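Local coordinates for protein periplasmic beta-glucosidase (Pseudomonas aeruginosa, PDB 6R5T) that probably hydrolyses terminal, non-reducing beta-D-glucosyl residues with release of beta-D-glucose, as a periplasmic glycoside hydrolase of family 3, at residues V102-A107 with S153-R158; G520-L525 with L563-P568; V641-S646 with R677-E682. The protein carries 1 engineered substitution. All blocks are in the same frame, centred on the assembly; numbering follows the deposited sequence. Where two conformers were deposited one is given.

Contact 1 of 3, residues V102-A107 with S153-R158; sequences VVARSA and SGVMVR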
ATOM      1  N   VAL A 102      17.682  26.383  10.530  1.00 15.70           N
ATOM      2  CA  VAL A 102      17.178  25.861  11.822  1.00 16.69           C
ATOM      3  C   VAL A 102      17.618  24.403  11.946  1.00 16.50           C
ATOM      4  O   VAL A 102      18.063  23.943  13.033  1.00 17.39           O
ATOM      5  CB  VAL A 102      15.646  25.998  11.835  1.00 17.46           C
ATOM      6  CG1 VAL A 102      15.023  25.266  13.000  1.00 17.45           C
ATOM      7  CG2 VAL A 102      15.283  27.459  11.841  1.00 19.33           C
ATOM      8  N   VAL A 103      17.428  23.647  10.871  1.00 15.84           N
ATOM      9  CA  VAL A 103      17.812  22.226  10.886  1.00 16.87           C
ATOM     10  C   VAL A 103      19.319  22.125  11.133  1.00 15.63           C
ATOM     11  O   VAL A 103      19.711  21.299  12.004  1.00 16.12           O
ATOM     12  CB  VAL A 103      17.368  21.510   9.601  1.00 16.73           C
ATOM     13  CG1 VAL A 103      17.844  20.070   9.613  1.00 18.61           C
ATOM     14  CG2 VAL A 103      15.857  21.598   9.479  1.00 17.13           C
ATOM     15  N   ALA A 104      20.125  22.937  10.452  1.00 15.13           N
ATOM     16  CA  ALA A 104      21.594  22.924  10.652  1.00 16.94           C
ATOM     17  C   ALA A 104      21.913  23.200  12.118  1.00 18.57           C
ATOM     18  O   ALA A 104      22.811  22.579  12.694  1.00 18.08           O
ATOM     19  CB  ALA A 104      22.294  23.918   9.759  1.00 16.74           C
ATOM     20  N   ARG A 105      21.224  24.156  12.727  1.00 16.88           N
ATOM     21  CA  ARG A 105      21.540  24.513  14.123  1.00 17.76           C
ATOM     22  C   ARG A 105      21.314  23.309  15.028  1.00 17.04           C
ATOM     23  O   ARG A 105      22.103  23.051  15.934  1.00 17.57           O
ATOM     24  CB  ARG A 105      20.707  25.718  14.517  1.00 17.34           C
ATOM     25  CG  ARG A 105      21.012  26.218  15.911  1.00 17.69           C
ATOM     26  CD  ARG A 105      20.226  27.481  16.143  1.00 20.16           C
ATOM     27  NE  ARG A 105      20.533  28.091  17.418  1.00 23.56           N
ATOM     28  CZ  ARG A 105      19.783  29.005  18.010  1.00 23.25           C
ATOM     29  NH1 ARG A 105      18.662  29.409  17.427  1.00 23.77           N
ATOM     30  NH2 ARG A 105      20.181  29.502  19.166  1.00 25.49           N
ATOM     31  N   SER A 106      20.233  22.577  14.810  1.00 16.78           N
ATOM     32  CA  SER A 106      19.904  21.416  15.667  1.00 16.34           C
ATOM     33  C   SER A 106      21.030  20.387  15.520  1.00 15.46           C
ATOM     34  O   SER A 106      21.456  19.822  16.538  1.00 16.46           O
ATOM     35  CB  SER A 106      18.509  20.804  15.354  1.00 16.94           C
ATOM     36  OG  SER A 106      18.520  20.120  14.124  1.00 20.35           O
ATOM     37  N   ALA A 107      21.501  20.155  14.291  1.00 15.25           N
ATOM     38  CA  ALA A 107      22.535  19.133  14.026  1.00 15.56           C
ATOM     39  C   ALA A 107      23.876  19.595  14.619  1.00 15.91           C
ATOM     40  O   ALA A 107      24.616  18.786  15.185  1.00 15.41           O
ATOM     41  CB  ALA A 107      22.672  18.911  12.540  1.00 15.88           C
ATOM     42  N   SER A 153      18.947  16.355   4.104  1.00 13.84           N
ATOM     43  CA  SER A 153      19.943  15.285   4.251  1.00 14.21           C
ATOM     44  C   SER A 153      21.346  15.903   4.140  1.00 14.70           C
ATOM     45  O   SER A 153      22.173  15.663   5.018  1.00 15.98           O
ATOM     46  CB  SER A 153      19.703  14.226   3.206  1.00 14.67           C
ATOM     47  OG  SER A 153      20.788  13.292   3.128  1.00 14.37           O
ATOM     48  N   GLY A 154      21.577  16.671   3.097  1.00 14.96           N
ATOM     49  CA  GLY A 154      22.888  17.314   2.893  1.00 15.03           C
ATOM     50  C   GLY A 154      23.181  18.311   4.004  1.00 15.77           C
ATOM     51  O   GLY A 154      24.299  18.344   4.528  1.00 15.86           O
ATOM     52  N   VAL A 155      22.208  19.095   4.421  1.00 14.43           N
ATOM     53  CA  VAL A 155      22.391  20.078   5.528  1.00 15.55           C
ATOM     54  C   VAL A 155      22.818  19.394   6.825  1.00 14.49           C
ATOM     55  O   VAL A 155      23.749  19.843   7.513  1.00 15.40           O
ATOM     56  CB  VAL A 155      21.083  20.874   5.728  1.00 15.94           C
ATOM     57  CG1 VAL A 155      21.084  21.635   7.022  1.00 17.01           C
ATOM     58  CG2 VAL A 155      20.847  21.787   4.558  1.00 19.88           C
ATOM     59  N   MET A 156      22.173  18.300   7.186  1.00 13.76           N
ATOM     60  CA  MET A 156      22.463  17.563   8.412  1.00 15.27           C
ATOM     61  C   MET A 156      23.896  17.021   8.342  1.00 13.92           C
ATOM     62  O   MET A 156      24.635  17.181   9.310  1.00 13.23           O
ATOM     63  CB  MET A 156      21.525  16.368   8.554  1.00 15.57           C
ATOM     64  CG  MET A 156      20.061  16.742   8.838  1.00 18.02           C
ATOM     65  SD  MET A 156      19.778  17.267  10.514  1.00 19.59           S
ATOM     66  CE  MET A 156      20.231  15.846  11.498  1.00 22.32           C
ATOM     67  N   VAL A 157      24.259  16.414   7.238  1.00 13.96           N
ATOM     68  CA  VAL A 157      25.638  15.875   7.112  1.00 14.38           C
ATOM     69  C   VAL A 157      26.673  16.995   7.284  1.00 15.39           C
ATOM     70  O   VAL A 157      27.640  16.836   8.044  1.00 15.86           O
ATOM     71  CB  VAL A 157      25.812  15.170   5.779  1.00 13.55           C
ATOM     72  CG1 VAL A 157      27.258  14.829   5.513  1.00 14.86           C
ATOM     73  CG2 VAL A 157      24.951  13.911   5.752  1.00 15.13           C
ATOM     74  N   ARG A 158      26.502  18.091   6.574  1.00 16.11           N
ATOM     75  CA  ARG A 158      27.469  19.218   6.658  1.00 16.60           C
ATOM     76  C   ARG A 158      27.535  19.774   8.062  1.00 16.89           C
ATOM     77  O   ARG A 158      28.668  20.125   8.552  1.00 18.44           O
ATOM     78  CB  ARG A 158      27.148  20.251   5.594  1.00 18.84           C
ATOM     79  CG  ARG A 158      27.418  19.759   4.180  1.00 24.72           C
ATOM     80  CD  ARG A 158      27.294  20.879   3.165  1.00 29.76           C
ATOM     81  NE  ARG A 158      25.939  21.378   3.064  1.00 39.43           N
ATOM     82  CZ  ARG A 158      24.986  20.936   2.231  1.00 40.29           C
ATOM     83  NH1 ARG A 158      25.209  19.959   1.362  1.00 44.56           N
ATOM     84  NH2 ARG A 158      23.796  21.500   2.285  1.00 41.68           N
TER
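Met156 lays its thioether against Val103 and Ala107, residues one turn apart on the facing helix, in a contact between two neighbouring helices of the outer layer of the TIM-barrel-like N-terminal domain of this family 3 glycoside hydrolase. The sulfur does the touching: SD of Met156 is 3.5 Å from CG1 of Val103 and 3.9 Å from CB of Ala107. The chain that carries it bends twice, at chi2 (-76°) and chi3 (-61°), which curls SD and CE toward the neighbouring helix although the bond to CB does not aim there. Val103 meets it at about a right angle. A second, smaller patch lies alongside, where CG1 of Val155 rests 3.8 Å from CB of Ala104.

The axes of segments 102-107 and 153-158 approach to 8.5 Å, with N-to-C directions 36° apart, so these segments run roughly the same way. The short side chains of Ala104 and Ala107 are consistent with this close spacing; the CA atoms of Ala107 and Met156 are 5.8 Å apart. Met156 is also covered by Pro125 and Phe142 from loops, while Val102 and Arg105 face helix 352-362, where Arg105 forms a salt bridge with Glu357. Across the interface all four residue pairs are apolar. Within helix 100-116, Val103 O accepts from both Ala107 N and the hydroxyl of Ser106, whose OG stands 2.7 Å from that oxygen.

Contact 2 of 3, residues G520-L525 with L563-P568; sequences GRPLSL and LTMSFP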
ATOM      1  N   GLY A 520       3.888  11.520  16.467  1.00 15.11           N
ATOM      2  CA  GLY A 520       5.106  11.290  15.678  1.00 15.33           C
ATOM      3  C   GLY A 520       4.806  10.934  14.247  1.00 15.66           C
ATOM      4  O   GLY A 520       5.718  10.553  13.514  1.00 15.76           O
ATOM      5  N   ARG A 521       3.561  11.070  13.820  1.00 13.72           N
ATOM      6  CA  ARG A 521       3.128  10.693  12.462  1.00 13.26           C
ATOM      7  C   ARG A 521       1.911  11.561  12.171  1.00 13.41           C
ATOM      8  O   ARG A 521       1.264  12.059  13.089  1.00 13.36           O
ATOM      9  CB  ARG A 521       2.698   9.236  12.392  1.00 13.66           C
ATOM     10  CG  ARG A 521       1.602   8.858  13.384  1.00 12.73           C
ATOM     11  CD  ARG A 521       0.872   7.562  13.103  1.00 13.20           C
ATOM     12  NE  ARG A 521       1.743   6.390  13.038  1.00 13.90           N
ATOM     13  CZ  ARG A 521       2.280   5.756  14.051  1.00 15.03           C
ATOM     14  NH1 ARG A 521       2.999   4.667  13.857  1.00 15.24           N
ATOM     15  NH2 ARG A 521       2.111   6.189  15.284  1.00 15.68           N
ATOM     16  N   PRO A 522       1.543  11.704  10.908  1.00 12.51           N
ATOM     17  CA  PRO A 522       0.232  12.255  10.588  1.00 12.82           C
ATOM     18  C   PRO A 522      -0.899  11.547  11.356  1.00 13.42           C
ATOM     19  O   PRO A 522      -0.874  10.334  11.466  1.00 13.29           O
ATOM     20  CB  PRO A 522       0.093  12.016   9.084  1.00 14.18           C
ATOM     21  CG  PRO A 522       1.538  11.994   8.616  1.00 14.79           C
ATOM     22  CD  PRO A 522       2.272  11.261   9.705  1.00 13.71           C
ATOM     23  N   LEU A 523      -1.882  12.317  11.806  1.00 13.57           N
ATOM     24  CA  LEU A 523      -3.081  11.782  12.476  1.00 13.26           C
ATOM     25  C   LEU A 523      -4.303  12.134  11.664  1.00 12.12           C
ATOM     26  O   LEU A 523      -4.282  13.128  10.908  1.00 14.08           O
ATOM     27  CB  LEU A 523      -3.282  12.383  13.874  1.00 14.83           C
ATOM     28  CG  LEU A 523      -2.147  12.168  14.875  1.00 15.99           C
ATOM     29  CD1 LEU A 523      -2.442  12.892  16.189  1.00 16.37           C
ATOM     30  CD2 LEU A 523      -1.926  10.701  15.087  1.00 16.49           C
ATOM     31  N   SER A 524      -5.312  11.278  11.785  1.00 12.82           N
ATOM     32  CA  SER A 524      -6.653  11.513  11.209  0.50 13.83           C
ATOM     33  C   SER A 524      -7.449  12.399  12.187  1.00 13.01           C
ATOM     34  O   SER A 524      -7.699  11.938  13.336  1.00 14.99           O
ATOM     35  CB  SER A 524      -7.334  10.213  10.926  0.50 17.13           C
ATOM     36  OG  SER A 524      -7.517   9.463  12.078  0.50 21.30           O
ATOM     37  N   LEU A 525      -7.801  13.610  11.743  1.00 13.04           N
ATOM     38  CA  LEU A 525      -8.294  14.660  12.672  1.00 13.27           C
ATOM     39  C   LEU A 525      -9.620  15.253  12.197  1.00 13.23           C
ATOM     40  O   LEU A 525      -9.884  16.421  12.498  1.00 13.39           O
ATOM     41  CB  LEU A 525      -7.213  15.721  12.772  1.00 13.23           C
ATOM     42  CG  LEU A 525      -5.940  15.264  13.485  1.00 14.73           C
ATOM     43  CD1 LEU A 525      -4.804  16.237  13.292  1.00 15.45           C
ATOM     44  CD2 LEU A 525      -6.197  15.065  14.992  1.00 15.60           C
ATOM     45  N   LEU A 563       3.312  21.661   7.197  1.00 12.25           N
ATOM     46  CA  LEU A 563       3.405  20.193   7.080  1.00 12.15           C
ATOM     47  C   LEU A 563       4.381  19.801   5.996  1.00 11.34           C
ATOM     48  O   LEU A 563       4.329  20.388   4.902  1.00 12.17           O
ATOM     49  CB  LEU A 563       2.049  19.565   6.818  1.00 11.87           C
ATOM     50  CG  LEU A 563       0.999  19.867   7.872  1.00 12.60           C
ATOM     51  CD1 LEU A 563      -0.292  19.200   7.466  1.00 12.96           C
ATOM     52  CD2 LEU A 563       1.438  19.423   9.277  1.00 12.15           C
ATOM     53  N   THR A 564       5.158  18.742   6.239  1.00 11.46           N
ATOM     54  CA  THR A 564       5.975  18.131   5.153  1.00 11.76           C
ATOM     55  C   THR A 564       5.481  16.722   4.823  1.00 11.22           C
ATOM     56  O   THR A 564       6.176  15.983   4.117  1.00 11.97           O
ATOM     57  CB  THR A 564       7.455  18.080   5.532  1.00 11.59           C
ATOM     58  OG1 THR A 564       7.663  17.182   6.633  1.00 12.93           O
ATOM     59  CG2 THR A 564       7.977  19.478   5.847  1.00 12.70           C
ATOM     60  N   MET A 565       4.361  16.335   5.411  1.00 11.83           N
ATOM     61  CA  MET A 565       3.702  15.047   5.074  1.00 11.81           C
ATOM     62  C   MET A 565       2.208  15.322   5.110  1.00 13.78           C
ATOM     63  O   MET A 565       1.717  16.044   6.008  1.00 13.44           O
ATOM     64  CB  MET A 565       4.127  13.997   6.087  1.00 13.57           C
ATOM     65  CG  MET A 565       3.773  12.583   5.697  1.00 14.72           C
ATOM     66  SD  MET A 565       4.686  11.424   6.759  1.00 14.82           S
ATOM     67  CE  MET A 565       3.960   9.900   6.170  1.00 16.77           C
ATOM     68  N   SER A 566       1.511  14.794   4.136  1.00 11.68           N
ATOM     69  CA  SER A 566       0.042  14.949   3.957  1.00 13.46           C
ATOM     70  C   SER A 566      -0.663  14.247   5.121  1.00 13.06           C
ATOM     71  O   SER A 566      -0.216  13.167   5.530  1.00 14.06           O
ATOM     72  CB  SER A 566      -0.312  14.330   2.640  1.00 14.70           C
ATOM     73  OG  SER A 566       0.239  15.092   1.580  1.00 17.36           O
ATOM     74  N   PHE A 567      -1.740  14.826   5.666  1.00 12.38           N
ATOM     75  CA  PHE A 567      -2.502  14.198   6.762  1.00 12.75           C
ATOM     76  C   PHE A 567      -3.731  13.541   6.159  1.00 12.20           C
ATOM     77  O   PHE A 567      -4.608  14.252   5.647  1.00 13.13           O
ATOM     78  CB  PHE A 567      -2.893  15.211   7.827  1.00 12.43           C
ATOM     79  CG  PHE A 567      -1.827  15.478   8.858  1.00 11.67           C
ATOM     80  CD1 PHE A 567      -0.489  15.572   8.540  1.00 12.82           C
ATOM     81  CD2 PHE A 567      -2.179  15.680  10.183  1.00 12.56           C
ATOM     82  CE1 PHE A 567       0.487  15.811   9.501  1.00 13.86           C
ATOM     83  CE2 PHE A 567      -1.205  15.981  11.126  1.00 14.10           C
ATOM     84  CZ  PHE A 567       0.126  16.016  10.813  1.00 14.98           C
ATOM     85  N   PRO A 568      -3.808  12.199   6.167  1.00 13.91           N
ATOM     86  CA  PRO A 568      -4.918  11.512   5.542  1.00 13.98           C
ATOM     87  C   PRO A 568      -6.170  11.786   6.357  1.00 14.41           C
ATOM     88  O   PRO A 568      -6.068  11.917   7.564  1.00 14.32           O
ATOM     89  CB  PRO A 568      -4.597  10.017   5.640  1.00 15.70           C
ATOM     90  CG  PRO A 568      -3.134   9.960   5.983  1.00 17.01           C
ATOM     91  CD  PRO A 568      -2.820  11.241   6.727  1.00 15.14           C
TER
HETATM   92  O   HOH W   1      -6.166  14.260   9.312  1.00 15.70           O
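Pro522 sits over the face of the Phe567 ring, its CA 3.7 Å from the ring centroid and 12° off the normal, a CH-pi contact between two loops of the family 3 C-terminal domain. The loop holding Pro522 leaves strand 513-518 of the domain's mixed sheet and leads into helix 526-531, so the contact packs this strand-to-helix connection against the segment 563-568. CG and CD of Pro522 meet Met565: CG of Pro522 is 3.7 Å from SD of Met565, and the two side chains cross at about a right angle. The methionine reaches this position as an extended chain, with CG anti to the backbone N (chi1 -167°). CB of Pro522 also lies 3.8 Å from CD of Pro568, and together these neighbours cover much of the proline.

Leu523 follows Pro522 round the ring, its N over the same face and its O 3.4 Å from CD2 of Phe567; at the ring edge, CD1 of Leu525 approaches CD2 of Phe567 to 4.1 Å, near the ring plane. No direct hydrogen bond joins the segments, but a water links them, donating to Leu523 O (2.7 Å) and Pro568 O (2.9 Å) and accepting from Leu525 N (3.0 Å). Further out, Glu479 holds Arg521 by a salt bridge from within the C-terminal family domain. Both loops are also tied to residues of the N-terminal one: Arg521 donates to Ala133 O and Arg134 O, and Ser566 OG is hydrogen-bonded to Glu144 OE2.

Contact 3 of 3, residues V641-S646 with R677-E682; sequences VTLSNS and RKVMLE
Val679 meets Leu643 tip to tip, its CB 3.7 Å from CD2 of Leu643, across the interior of the fibronectin type III-like domain. The two strands, 636-645 and 672-681, belong to different sheets of the sandwich, and their segment axes pass 7.8 Å apart at 40°, which is face-to-face sandwich packing and not pairing within a sheet.

Two residues on, Leu681 again points inward, and its CD1 lies 3.6 Å from CD2 of Leu643. The leucine of the first strand reaches both partners because its CG is anti to the backbone N (chi1 175°), which extends the branch toward the facing sheet. Leu681 also supplies the polar link: Asn645 ND2 donates to Leu681 O at 2.9 Å, with an N-H...O angle of 152°. The acceptor lies in the plane of the asparagine amide, but the donor stands well above the plane of the carbonyl.

Just past the strand end, Glu682 O lies 3.3 Å from CB of Asn645. The buried amide is held further by Thr617 OG1 and Gly647 N at OD1 and by Arg649 O at ND2. With both ends of the amide engaged, its rotation is probably fixed, and the sandwich, apolar around Leu643, is joined at this end by a side-chain-to-backbone hydrogen bond, fairly straight at the donor but oblique at the carbonyl.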
ATOM      1  N   VAL A 641       7.686  36.382  -7.580  1.00 18.30           N
ATOM      2  CA  VAL A 641       6.431  36.706  -6.900  1.00 19.27           C
ATOM      3  C   VAL A 641       6.771  37.628  -5.728  1.00 18.29           C
ATOM      4  O   VAL A 641       7.864  37.479  -5.159  1.00 19.63           O
ATOM      5  CB  VAL A 641       5.737  35.408  -6.478  1.00 21.66           C
ATOM      6  CG1 VAL A 641       6.482  34.699  -5.344  1.00 19.47           C
ATOM      7  CG2 VAL A 641       4.297  35.629  -6.197  1.00 27.08           C
ATOM      8  N   THR A 642       5.863  38.527  -5.402  1.00 18.45           N
ATOM      9  CA  THR A 642       6.012  39.374  -4.200  1.00 18.21           C
ATOM     10  C   THR A 642       5.116  38.810  -3.112  1.00 17.01           C
ATOM     11  O   THR A 642       3.887  38.715  -3.327  1.00 17.96           O
ATOM     12  CB  THR A 642       5.742  40.853  -4.486  1.00 20.41           C
ATOM     13  OG1 THR A 642       6.721  41.186  -5.475  1.00 24.47           O
ATOM     14  CG2 THR A 642       5.935  41.735  -3.269  1.00 20.87           C
ATOM     15  N   LEU A 643       5.710  38.568  -1.950  1.00 14.91           N
ATOM     16  CA  LEU A 643       4.975  38.170  -0.732  1.00 14.88           C
ATOM     17  C   LEU A 643       4.747  39.398   0.137  1.00 15.95           C
ATOM     18  O   LEU A 643       5.739  40.121   0.389  1.00 17.58           O
ATOM     19  CB  LEU A 643       5.795  37.132   0.013  1.00 16.28           C
ATOM     20  CG  LEU A 643       5.229  36.690   1.356  1.00 15.80           C
ATOM     21  CD1 LEU A 643       3.979  35.841   1.196  1.00 16.37           C
ATOM     22  CD2 LEU A 643       6.287  35.956   2.171  1.00 17.73           C
ATOM     23  N   SER A 644       3.542  39.563   0.653  1.00 16.22           N
ATOM     24  CA  SER A 644       3.195  40.673   1.582  0.50 16.37           C
ATOM     25  C   SER A 644       2.537  40.130   2.846  1.00 17.76           C
ATOM     26  O   SER A 644       1.758  39.161   2.769  1.00 15.30           O
ATOM     27  CB  SER A 644       2.268  41.666   0.906  0.50 16.69           C
ATOM     28  OG  SER A 644       2.808  42.072  -0.327  0.50 17.26           O
ATOM     29  N   ASN A 645       2.821  40.737   3.976  1.00 16.64           N
ATOM     30  CA  ASN A 645       2.091  40.481   5.219  1.00 15.94           C
ATOM     31  C   ASN A 645       0.937  41.473   5.228  1.00 18.41           C
ATOM     32  O   ASN A 645       1.175  42.697   5.383  1.00 18.83           O
ATOM     33  CB  ASN A 645       3.018  40.632   6.423  1.00 15.69           C
ATOM     34  CG  ASN A 645       2.375  40.326   7.748  1.00 14.35           C
ATOM     35  OD1 ASN A 645       1.148  40.374   7.866  1.00 14.96           O
ATOM     36  ND2 ASN A 645       3.179  40.065   8.767  1.00 14.94           N
ATOM     37  N   SER A 646      -0.264  40.970   4.996  1.00 16.56           N
ATOM     38  CA  SER A 646      -1.455  41.831   4.860  1.00 21.81           C
ATOM     39  C   SER A 646      -2.294  41.818   6.146  1.00 24.28           C
ATOM     40  O   SER A 646      -3.455  42.298   6.100  1.00 25.52           O
ATOM     41  CB  SER A 646      -2.238  41.404   3.631  1.00 24.08           C
ATOM     42  OG  SER A 646      -2.557  40.036   3.693  1.00 25.75           O
ATOM     43  N   ARG A 677      10.959  29.305  -0.073  1.00 14.95           N
ATOM     44  CA  ARG A 677      11.591  30.456   0.628  1.00 16.65           C
ATOM     45  C   ARG A 677      10.786  30.679   1.888  1.00 17.76           C
ATOM     46  O   ARG A 677       9.588  31.013   1.783  1.00 16.41           O
ATOM     47  CB  ARG A 677      11.616  31.735  -0.211  1.00 22.98           C
ATOM     48  CG  ARG A 677      12.799  32.670   0.064  1.00 28.80           C
ATOM     49  CD  ARG A 677      14.108  32.144  -0.567  1.00 29.57           C
ATOM     50  NE  ARG A 677      14.301  32.375  -2.010  1.00 28.99           N
ATOM     51  CZ  ARG A 677      14.534  31.448  -2.938  1.00 32.44           C
ATOM     52  NH1 ARG A 677      14.597  30.146  -2.659  1.00 34.83           N
ATOM     53  NH2 ARG A 677      14.708  31.842  -4.187  1.00 38.83           N
ATOM     54  N   LYS A 678      11.425  30.570   3.033  1.00 18.51           N
ATOM     55  CA  LYS A 678      10.757  30.977   4.271  1.00 17.51           C
ATOM     56  C   LYS A 678      11.097  32.441   4.503  1.00 17.02           C
ATOM     57  O   LYS A 678      12.288  32.790   4.496  1.00 17.87           O
ATOM     58  CB  LYS A 678      11.227  30.140   5.429  1.00 18.92           C
ATOM     59  CG  LYS A 678      10.496  30.489   6.702  1.00 19.92           C
ATOM     60  CD  LYS A 678      10.811  29.519   7.754  1.00 24.04           C
ATOM     61  CE  LYS A 678       9.882  29.515   8.932  1.00 26.21           C
ATOM     62  NZ  LYS A 678      10.698  28.860   9.996  1.00 32.83           N
ATOM     63  N   VAL A 679      10.075  33.234   4.777  1.00 15.70           N
ATOM     64  CA  VAL A 679      10.214  34.700   4.859  1.00 16.64           C
ATOM     65  C   VAL A 679       9.489  35.179   6.088  1.00 17.83           C
ATOM     66  O   VAL A 679       8.268  34.928   6.203  1.00 16.37           O
ATOM     67  CB  VAL A 679       9.672  35.352   3.580  1.00 17.11           C
ATOM     68  CG1 VAL A 679       9.891  36.836   3.627  1.00 19.54           C
ATOM     69  CG2 VAL A 679      10.278  34.718   2.325  1.00 20.04           C
ATOM     70  N   MET A 680      10.209  35.931   6.921  1.00 17.32           N
ATOM     71  CA  MET A 680       9.643  36.619   8.094  1.00 18.59           C
ATOM     72  C   MET A 680       9.298  38.059   7.718  1.00 17.47           C
ATOM     73  O   MET A 680      10.167  38.778   7.194  1.00 18.11           O
ATOM     74  CB  MET A 680      10.674  36.626   9.225  1.00 20.18           C
ATOM     75  CG  MET A 680      10.333  37.536  10.376  1.00 24.28           C
ATOM     76  SD  MET A 680       8.812  37.117  11.227  1.00 30.34           S
ATOM     77  CE  MET A 680       9.455  35.717  12.140  1.00 33.59           C
ATOM     78  N   LEU A 681       8.055  38.474   7.920  1.00 15.48           N
ATOM     79  CA  LEU A 681       7.629  39.833   7.496  1.00 15.70           C
ATOM     80  C   LEU A 681       6.919  40.544   8.624  1.00 14.63           C
ATOM     81  O   LEU A 681       6.064  39.969   9.327  1.00 14.82           O
ATOM     82  CB  LEU A 681       6.694  39.744   6.299  1.00 17.70           C
ATOM     83  CG  LEU A 681       7.308  39.218   5.012  1.00 18.72           C
ATOM     84  CD1 LEU A 681       6.192  39.063   4.019  1.00 21.00           C
ATOM     85  CD2 LEU A 681       8.388  40.104   4.454  1.00 19.16           C
ATOM     86  N   GLU A 682       7.245  41.814   8.811  1.00 13.83           N
ATOM     87  CA  GLU A 682       6.416  42.642   9.673  1.00 15.39           C
ATOM     88  C   GLU A 682       5.106  42.940   8.942  1.00 16.48           C
ATOM     89  O   GLU A 682       5.030  42.879   7.716  1.00 15.30           O
ATOM     90  CB  GLU A 682       7.173  43.953   9.992  1.00 16.83           C
ATOM     91  CG  GLU A 682       8.509  43.753  10.698  1.00 18.12           C
ATOM     92  CD  GLU A 682       8.404  43.393  12.167  1.00 19.07           C
ATOM     93  OE1 GLU A 682       9.446  43.142  12.757  1.00 22.05           O
ATOM     94  OE2 GLU A 682       7.310  43.532  12.747  1.00 21.43           O
TER

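How the contacts relate
From the N terminus, contact 1 closes first, bringing helix 146-161 back against helix 100-116 over 45 intervening residues within the N-terminal domain. Contact 2 follows in the C-terminal family domain, closing a 37-residue excursion that contains helices 526-531 and 545-553 and strand 534-537. Contact 3 comes last, joining the two sheets of the fibronectin-like domain across a 30-residue interval without helix. The three are in series; none nests within or crosses another. Their centres lie 23 to 26 Å apart, and no pair touches, although the nearest atoms of contacts 1 and 3 are only about 5 Å apart. Glu361, on helix 352-362, touches Val102 and forms a salt bridge with Lys678, reaching segments 102-107 and 677-682.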